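Local coordinates for protein uroporphyrin-III C-methyltransferase (Thermus thermophilus, PDB 1VE2) that probably methylates uroporphyrinogen III, with S-adenosyl-L-methionine as the methyl donor, in tetrapyrrole biosynthesis, at residues A[10-15]-A[119-124]. Sequence-based numbering, arbitrary orientation.
Sequences AGFGGP and VGALSA
Phe-12 and Ala-121 mark the place where the loop 10-15, leaving strand 4-9 of the parallel sheet, comes up to the helix 119-124, their CA atoms 6.1 Å apart. Ala-10 and Gly-11 form a classic beta bulge opposite Gly-87, and the chain then turns so that the CA-CB bond of Phe-12 points at the helix. The other segment is regular helix, with Ala-124 N bonded to Gly-120 O at 3.0 Å.

The benzyl group does all the bridging. With chi1 at 71°, CG sits between the backbone N and the carbonyl carbon, and the ring lies broadside to the helix. Ala-121 CA stands over the ring centre, 3.9 Å from the Phe-12 centroid and 7° off the normal, a CH-pi contact. On the same turn Ala-121 CB reaches Phe-12 CD1 at 4.0 Å. Gly-120 O approaches Phe-12 CE2 obliquely, while Ala-121 N lies over the ring face near CD2; the bare glycine lets the ring lie near the backbone. One turn further on, Ala-124 CB meets Phe-12 CZ obliquely at 3.4 Å. Were Phe-12 shortened to an alanine, a gap would probably open against this helical surface and Ala-121 CA would lose its aromatic partner.

The Phe-12 carbonyl O accepts a hydrogen bond from Trp-190 NE1. Between the segments, attachment is by dispersion and CH-pi contact: a single aromatic ring, its face on Ala-121, laid on the small-residue side made by Gly-120, Ala-121 and Ala-124. Because Ala-121 and Leu-122 pack on strand 214-218, the ring links the end of strand 4-9 to the mixed-sheet half, and illustrates how small residues let a helix backbone itself serve as an apolar surface.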
loop_
_atom_site.group_PDB
_atom_site.type_symbol
_atom_site.label_atom_id
_atom_site.label_comp_id
_atom_site.label_asym_id
_atom_site.label_seq_id
_atom_site.Cartn_x
_atom_site.Cartn_y
_atom_site.Cartn_z
ATOM N N ALA A 10 -0.681 -0.470 11.681
ATOM C CA ALA A 10 0.458 -1.114 12.328
ATOM C C ALA A 10 1.404 -1.767 11.325
ATOM O O ALA A 10 2.437 -2.312 11.708
ATOM C CB ALA A 10 -0.036 -2.173 13.327
ATOM N N GLY A 11 1.067 -1.706 10.043
ATOM C CA GLY A 11 1.922 -2.337 9.057
ATOM C C GLY A 11 1.588 -3.819 9.032
ATOM O O GLY A 11 0.750 -4.269 9.807
ATOM N N PHE A 12 2.250 -4.577 8.168
ATOM C CA PHE A 12 1.979 -6.010 8.028
ATOM C C PHE A 12 2.740 -6.918 9.001
ATOM O O PHE A 12 2.379 -8.088 9.176
ATOM C CB PHE A 12 2.307 -6.441 6.594
ATOM C CG PHE A 12 3.779 -6.453 6.294
ATOM C CD1 PHE A 12 4.561 -7.560 6.610
ATOM C CD2 PHE A 12 4.403 -5.328 5.770
ATOM C CE1 PHE A 12 5.941 -7.543 6.413
ATOM C CE2 PHE A 12 5.779 -5.307 5.573
ATOM C CZ PHE A 12 6.550 -6.417 5.898
ATOM N N GLY A 13 3.792 -6.394 9.624
ATOM C CA GLY A 13 4.569 -7.220 10.531
ATOM C C GLY A 13 5.222 -6.525 11.712
ATOM O O GLY A 13 4.551 -5.895 12.521
ATOM N N GLY A 14 6.542 -6.664 11.805
ATOM C CA GLY A 14 7.293 -6.071 12.898
ATOM C C GLY A 14 7.236 -4.561 12.969
ATOM O O GLY A 14 6.856 -3.900 11.996
ATOM N N PRO A 15 7.638 -3.977 14.111
ATOM C CA PRO A 15 7.620 -2.524 14.294
ATOM C C PRO A 15 8.554 -1.738 13.384
ATOM O O PRO A 15 8.408 -0.522 13.253
ATOM C CB PRO A 15 7.958 -2.354 15.774
ATOM C CG PRO A 15 8.846 -3.516 16.055
ATOM C CD PRO A 15 8.171 -4.654 15.311
ATOM N N VAL A 119 0.103 -5.659 -0.486
ATOM C CA VAL A 119 1.205 -5.030 -1.204
ATOM C C VAL A 119 2.486 -4.828 -0.395
ATOM O O VAL A 119 3.587 -5.075 -0.885
ATOM C CB VAL A 119 0.757 -3.660 -1.776
ATOM C CG1 VAL A 119 1.923 -2.958 -2.446
ATOM C CG2 VAL A 119 -0.386 -3.865 -2.772
ATOM N N GLY A 120 2.342 -4.368 0.841
ATOM C CA GLY A 120 3.505 -4.138 1.675
ATOM C C GLY A 120 4.285 -5.404 1.974
ATOM O O GLY A 120 5.514 -5.405 1.919
ATOM N N ALA A 121 3.577 -6.485 2.295
ATOM C CA ALA A 121 4.232 -7.752 2.603
ATOM C C ALA A 121 4.984 -8.278 1.390
ATOM O O ALA A 121 6.129 -8.720 1.497
ATOM C CB ALA A 121 3.202 -8.784 3.068
ATOM N N LEU A 122 4.335 -8.239 0.230
ATOM C CA LEU A 122 4.967 -8.711 -0.997
ATOM C C LEU A 122 6.237 -7.910 -1.303
ATOM O O LEU A 122 7.261 -8.479 -1.674
ATOM C CB LEU A 122 3.973 -8.614 -2.157
ATOM C CG LEU A 122 2.709 -9.456 -1.962
ATOM C CD1 LEU A 122 1.711 -9.155 -3.057
ATOM C CD2 LEU A 122 3.072 -10.934 -1.978
ATOM N N SER A 123 6.181 -6.590 -1.149
ATOM C CA SER A 123 7.363 -5.776 -1.405
ATOM C C SER A 123 8.470 -6.134 -0.414
ATOM O O SER A 123 9.644 -6.176 -0.776
ATOM C CB SER A 123 7.039 -4.281 -1.293
ATOM O OG SER A 123 6.168 -3.866 -2.334
ATOM N N ALA A 124 8.103 -6.393 0.838
ATOM C CA ALA A 124 9.111 -6.741 1.838
ATOM C C ALA A 124 9.885 -7.986 1.408
ATOM O O ALA A 124 11.062 -8.141 1.742
ATOM C CB ALA A 124 8.459 -6.967 3.200
#